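Local coordinates for protein probable translation factor yciO (Escherichia coli, PDB 1KK9) that is of uncertain function but probably binds double-stranded RNA, at residues A[113-118]-A[201-206]; A[194-199]-A[209-214]. All coordinates share one frame; numbering follows the deposited sequence.

Two crossing contacts show how the last strands of an alpha/beta protein are tied onto its sheet. From the N terminus, the chain builds four strands of the sheet before strand 112-117, which carries 113-118, and then passes through strand 133-137, helix 142-151 and three further elements before reaching 194-199. Contact 1 closes a long loop of 82 residues when 201-206 comes back beside strand 112-117; contact 2 closes a short one, the hairpin of strands 198-201 and 208-211. Their segments alternate along the sequence, so the loops cross. The two meet where 194-199 runs beside strand 112-117: the hydroxyls of T113 and T197 are hydrogen-bonded and I115 packs on V199.

Contact 1: A[113-118]-A[201-206]; sequences TFILKG and DLTDDT
I115 and D201 form a parallel beta bridge, their CA atoms 4.5 Å apart, and just beyond it the amide N of L202 donates to I115 O over 2.9 Å, in the carbonyl plane and at 164° at the hydrogen. Past that bond 201-206 leaves the sheet in a loop, and side chains take over the contact. On one face, L202 lies alongside both F114 and L116, all three pointing the same way. Its CB meets the CD2 branch of L116 at 3.5 Å, while its CD1 approaches F114 CD1 obliquely at 3.9 Å. M104 of helix 98-105 touches all three, covering this apolar row. On the other face, the side chains of I115 and D201 slant across each other, I115 CG2 coming 4.0 Å from D201 OD2. The D201 carboxylate is turned toward its own loop, with CG anti to the backbone N (chi1 -174°). There OD1 accepts twice: from T203 N, met nearly along the C-O axis, and from T203 OG1 on its syn lone pair at 2.6 Å. The other oxygen, OD2, forms a salt bridge with R131. With its hydroxyl held in this way, T203 turns its methyl to the strand, and CG2 packs 3.8 Å from L116 CA. K117 flanks that methyl, its NZ hydrogen-bonded to R131 O. The bond from T203 N to the D201 carboxylate defines an Asx turn, which here ends the parallel pairing and starts the loop toward strand 208-211.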
loop_
_atom_site.group_PDB
_atom_site.type_symbol
_atom_site.label_atom_id
_atom_site.label_comp_id
_atom_site.label_asym_id
_atom_site.label_seq_id
_atom_site.Cartn_x
_atom_site.Cartn_y
_atom_site.Cartn_z
ATOM N N THR A 113 -7.789 -1.510 4.235
ATOM C CA THR A 113 -7.043 -0.276 4.322
ATOM C C THR A 113 -7.820 0.508 5.375
ATOM O O THR A 113 -9.020 0.732 5.223
ATOM C CB THR A 113 -7.044 0.508 3.019
ATOM O OG1 THR A 113 -6.430 -0.274 1.991
ATOM C CG2 THR A 113 -6.280 1.804 3.199
ATOM N N PHE A 114 -7.136 0.894 6.448
ATOM C CA PHE A 114 -7.761 1.623 7.543
ATOM C C PHE A 114 -7.328 3.078 7.581
ATOM O O PHE A 114 -6.144 3.389 7.719
ATOM C CB PHE A 114 -7.415 0.967 8.878
ATOM C CG PHE A 114 -7.832 -0.475 8.974
ATOM C CD1 PHE A 114 -9.177 -0.832 8.933
ATOM C CD2 PHE A 114 -6.878 -1.477 9.111
ATOM C CE1 PHE A 114 -9.566 -2.172 9.027
ATOM C CE2 PHE A 114 -7.254 -2.823 9.208
ATOM C CZ PHE A 114 -8.604 -3.169 9.164
ATOM N N ILE A 115 -8.301 3.968 7.468
ATOM C CA ILE A 115 -8.036 5.394 7.503
ATOM C C ILE A 115 -8.001 5.867 8.954
ATOM O O ILE A 115 -8.984 5.754 9.689
ATOM C CB ILE A 115 -9.103 6.147 6.703
ATOM C CG1 ILE A 115 -9.071 5.637 5.254
ATOM C CG2 ILE A 115 -8.851 7.656 6.770
ATOM C CD1 ILE A 115 -10.168 6.156 4.384
ATOM N N LEU A 116 -6.840 6.373 9.353
ATOM C CA LEU A 116 -6.605 6.860 10.704
ATOM C C LEU A 116 -5.877 8.201 10.668
ATOM O O LEU A 116 -5.462 8.656 9.610
ATOM C CB LEU A 116 -5.758 5.839 11.464
ATOM C CG LEU A 116 -6.396 4.463 11.683
ATOM C CD1 LEU A 116 -5.364 3.470 12.185
ATOM C CD2 LEU A 116 -7.528 4.603 12.679
ATOM N N LYS A 117 -5.732 8.833 11.828
ATOM C CA LYS A 117 -5.023 10.106 11.921
ATOM C C LYS A 117 -3.542 9.767 11.982
ATOM O O LYS A 117 -3.134 8.911 12.767
ATOM C CB LYS A 117 -5.411 10.850 13.201
ATOM C CG LYS A 117 -6.858 11.298 13.271
ATOM C CD LYS A 117 -7.147 12.476 12.338
ATOM C CE LYS A 117 -8.574 13.000 12.559
ATOM N NZ LYS A 117 -8.845 14.295 11.847
ATOM N N GLY A 118 -2.734 10.441 11.171
ATOM C CA GLY A 118 -1.314 10.148 11.183
ATOM C C GLY A 118 -0.590 10.778 12.353
ATOM O O GLY A 118 -0.962 11.859 12.803
ATOM N N ASP A 201 -12.967 3.747 7.321
ATOM C CA ASP A 201 -12.518 4.954 7.990
ATOM C C ASP A 201 -12.765 4.715 9.479
ATOM O O ASP A 201 -13.874 4.376 9.882
ATOM C CB ASP A 201 -13.316 6.169 7.521
ATOM C CG ASP A 201 -12.772 7.470 8.090
ATOM O OD1 ASP A 201 -12.382 7.486 9.283
ATOM O OD2 ASP A 201 -12.738 8.478 7.348
ATOM N N LEU A 202 -11.726 4.879 10.288
ATOM C CA LEU A 202 -11.848 4.658 11.720
ATOM C C LEU A 202 -11.587 5.919 12.535
ATOM O O LEU A 202 -11.398 5.849 13.747
ATOM C CB LEU A 202 -10.868 3.563 12.164
ATOM C CG LEU A 202 -11.074 2.137 11.642
ATOM C CD1 LEU A 202 -9.904 1.271 12.079
ATOM C CD2 LEU A 202 -12.394 1.562 12.176
ATOM N N THR A 203 -11.579 7.073 11.883
ATOM C CA THR A 203 -11.319 8.315 12.602
ATOM C C THR A 203 -12.491 8.795 13.464
ATOM O O THR A 203 -12.283 9.501 14.447
ATOM C CB THR A 203 -10.920 9.429 11.635
ATOM O OG1 THR A 203 -11.982 9.646 10.699
ATOM C CG2 THR A 203 -9.659 9.036 10.881
ATOM N N ASP A 204 -13.716 8.415 13.111
ATOM C CA ASP A 204 -14.874 8.828 13.898
ATOM C C ASP A 204 -15.430 7.722 14.780
ATOM O O ASP A 204 -14.978 6.574 14.725
ATOM C CB ASP A 204 -15.984 9.362 12.994
ATOM C CG ASP A 204 -15.793 10.825 12.656
ATOM O OD1 ASP A 204 -14.833 11.145 11.915
ATOM O OD2 ASP A 204 -16.598 11.659 13.148
ATOM N N ASP A 205 -16.423 8.079 15.588
ATOM C CA ASP A 205 -17.027 7.130 16.512
ATOM C C ASP A 205 -17.737 5.986 15.824
ATOM O O ASP A 205 -17.941 4.931 16.417
ATOM C CB ASP A 205 -17.982 7.854 17.453
ATOM C CG ASP A 205 -17.262 8.837 18.342
ATOM O OD1 ASP A 205 -16.338 8.400 19.072
ATOM O OD2 ASP A 205 -17.606 10.044 18.304
ATOM N N THR A 206 -18.127 6.189 14.576
ATOM C CA THR A 206 -18.783 5.125 13.846
ATOM C C THR A 206 -17.953 4.795 12.606
ATOM O O THR A 206 -17.766 5.640 11.725
ATOM C CB THR A 206 -20.204 5.525 13.430
ATOM O OG1 THR A 206 -21.009 5.726 14.604
ATOM C CG2 THR A 206 -20.827 4.435 12.574
#

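Contact 2: A[194-199]-A[209-214]; sequences QKPTTV and VVREGV. With SO4 (sulfate ion), chain B.
R211 reaches across the hairpin to P196, T197 and V199. CB lies 4.0 Å from V199 CB, its partner in an antiparallel hydrogen-bonded pair. With CG anti to the backbone N (chi1 174°), 4.1 Å from T197 O, the chain runs extended until chi3 bends it at CD, which passes P196 CG. NE then donates to T197 O over 2.9 Å, nearly along the C=O direction. The guanidinium is sandwiched: P196 CB stands over the centre of one face, and V199 CG2 covers the other, 3.3 Å from NH2. NH2 reaches T197 OG1 at 3.1 Å, a hydroxyl also hydrogen-bonded to T113 OG1, and T197 O, from above that carbonyl's plane. NH1 and NH2 end on oxygens O3 and O4 of a sulfate, probably from the crystallisation liquor, which S159, R72 and H78 also bind. A leucine in place of R211 would probably leave T197 O without both of its guanidinium donors and deprive the sulfate of a positively charged partner. Along the backbone, V210 and R211 both face V199 in a classic beta bulge, V199 O accepting from the two amides. Beyond it, G213 N donates to T198 OG1 at 2.7 Å, an oxygen also hydrogen-bonded to G215 O, and V214 N to P196 O at 2.9 Å. K195 and V214 run alongside each other with opposite headings, K195 CB 3.3 Å from V214 CG1, a tight fit. The hairpin ends the sheet: strand 208-211 is outermost, and 198-201 lies between it and strand 112-117, whose I115 touches V199 and V210.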
loop_
_atom_site.group_PDB
_atom_site.type_symbol
_atom_site.label_atom_id
_atom_site.label_comp_id
_atom_site.label_asym_id
_atom_site.label_seq_id
_atom_site.Cartn_x
_atom_site.Cartn_y
_atom_site.Cartn_z
ATOM N N GLN A 194 -8.398 -8.646 -8.782
ATOM C CA GLN A 194 -8.642 -7.297 -9.281
ATOM C C GLN A 194 -9.428 -6.431 -8.307
ATOM O O GLN A 194 -9.523 -5.218 -8.484
ATOM C CB GLN A 194 -9.412 -7.359 -10.599
ATOM C CG GLN A 194 -8.722 -8.110 -11.724
ATOM C CD GLN A 194 -9.622 -8.230 -12.943
ATOM O OE1 GLN A 194 -10.611 -8.963 -12.929
ATOM N NE2 GLN A 194 -9.293 -7.493 -13.997
ATOM N N LYS A 195 -10.010 -7.067 -7.300
ATOM C CA LYS A 195 -10.797 -6.364 -6.296
ATOM C C LYS A 195 -9.876 -5.687 -5.290
ATOM O O LYS A 195 -9.070 -6.341 -4.630
ATOM C CB LYS A 195 -11.715 -7.339 -5.564
ATOM C CG LYS A 195 -12.662 -6.648 -4.586
ATOM C CD LYS A 195 -13.908 -6.150 -5.294
ATOM C CE LYS A 195 -14.950 -7.261 -5.415
ATOM N NZ LYS A 195 -15.510 -7.606 -4.074
ATOM N N PRO A 196 -9.995 -4.360 -5.151
ATOM C CA PRO A 196 -9.155 -3.610 -4.211
ATOM C C PRO A 196 -9.531 -3.902 -2.756
ATOM O O PRO A 196 -10.515 -4.582 -2.483
ATOM C CB PRO A 196 -9.422 -2.165 -4.604
ATOM C CG PRO A 196 -10.872 -2.211 -4.987
ATOM C CD PRO A 196 -10.975 -3.475 -5.805
ATOM N N THR A 197 -8.739 -3.392 -1.826
ATOM C CA THR A 197 -9.009 -3.612 -0.415
ATOM C C THR A 197 -10.306 -2.913 -0.017
ATOM O O THR A 197 -10.780 -2.013 -0.693
ATOM C CB THR A 197 -7.892 -3.033 0.481
ATOM O OG1 THR A 197 -7.887 -1.604 0.364
ATOM C CG2 THR A 197 -6.521 -3.591 0.087
ATOM N N THR A 198 -10.886 -3.351 1.086
ATOM C CA THR A 198 -12.079 -2.708 1.600
ATOM C C THR A 198 -11.484 -1.585 2.436
ATOM O O THR A 198 -10.550 -1.805 3.205
ATOM C CB THR A 198 -12.897 -3.674 2.470
ATOM O OG1 THR A 198 -13.678 -4.519 1.615
ATOM C CG2 THR A 198 -13.808 -2.916 3.426
ATOM N N VAL A 199 -11.989 -0.373 2.256
ATOM C CA VAL A 199 -11.461 0.759 2.998
ATOM C C VAL A 199 -12.418 1.163 4.108
ATOM O O VAL A 199 -13.580 1.471 3.861
ATOM C CB VAL A 199 -11.184 1.955 2.050
ATOM C CG1 VAL A 199 -10.653 3.146 2.832
ATOM C CG2 VAL A 199 -10.171 1.537 0.991
ATOM N N VAL A 209 -17.643 2.746 5.943
ATOM C CA VAL A 209 -17.180 1.940 4.820
ATOM C C VAL A 209 -16.952 2.895 3.661
ATOM O O VAL A 209 -17.904 3.362 3.030
ATOM C CB VAL A 209 -18.227 0.892 4.386
ATOM C CG1 VAL A 209 -17.764 0.199 3.112
ATOM C CG2 VAL A 209 -18.431 -0.132 5.490
ATOM N N VAL A 210 -15.688 3.199 3.394
ATOM C CA VAL A 210 -15.343 4.108 2.310
ATOM C C VAL A 210 -15.423 3.381 0.972
ATOM O O VAL A 210 -15.840 3.947 -0.041
ATOM C CB VAL A 210 -13.921 4.657 2.500
ATOM C CG1 VAL A 210 -13.533 5.530 1.311
ATOM C CG2 VAL A 210 -13.849 5.441 3.788
ATOM N N ARG A 211 -15.017 2.118 0.977
ATOM C CA ARG A 211 -15.042 1.302 -0.230
ATOM C C ARG A 211 -15.186 -0.152 0.134
ATOM O O ARG A 211 -14.467 -0.662 0.997
ATOM C CB ARG A 211 -13.752 1.478 -1.041
ATOM C CG ARG A 211 -13.644 0.539 -2.247
ATOM C CD ARG A 211 -12.346 0.767 -3.025
ATOM N NE ARG A 211 -11.154 0.304 -2.312
ATOM C CZ ARG A 211 -9.938 0.807 -2.497
ATOM N NH1 ARG A 211 -9.748 1.793 -3.371
ATOM N NH2 ARG A 211 -8.912 0.332 -1.805
ATOM N N GLU A 212 -16.119 -0.826 -0.520
ATOM C CA GLU A 212 -16.306 -2.233 -0.252
ATOM C C GLU A 212 -15.463 -3.009 -1.249
ATOM O O GLU A 212 -15.798 -3.099 -2.426
ATOM C CB GLU A 212 -17.782 -2.616 -0.370
ATOM C CG GLU A 212 -18.039 -4.100 -0.166
ATOM C CD GLU A 212 -19.522 -4.423 0.028
ATOM O OE1 GLU A 212 -20.379 -3.621 -0.418
ATOM O OE2 GLU A 212 -19.826 -5.487 0.621
ATOM N N GLY A 213 -14.346 -3.539 -0.763
ATOM C CA GLY A 213 -13.455 -4.312 -1.601
ATOM C C GLY A 213 -13.545 -5.778 -1.244
ATOM O O GLY A 213 -14.628 -6.293 -0.969
ATOM N N VAL A 214 -12.400 -6.445 -1.232
ATOM C CA VAL A 214 -12.333 -7.863 -0.921
ATOM C C VAL A 214 -12.630 -8.178 0.534
ATOM O O VAL A 214 -13.086 -9.280 0.849
ATOM C CB VAL A 214 -10.941 -8.450 -1.260
ATOM C CG1 VAL A 214 -10.854 -8.744 -2.728
ATOM C CG2 VAL A 214 -9.851 -7.475 -0.867
HETATM S S SO4 B . -6.131 3.088 -2.809
HETATM O O1 SO4 B . -4.930 3.289 -3.635
HETATM O O2 SO4 B . -6.120 4.020 -1.671
HETATM O O3 SO4 B . -7.319 3.326 -3.638
HETATM O O4 SO4 B . -6.174 1.713 -2.266
#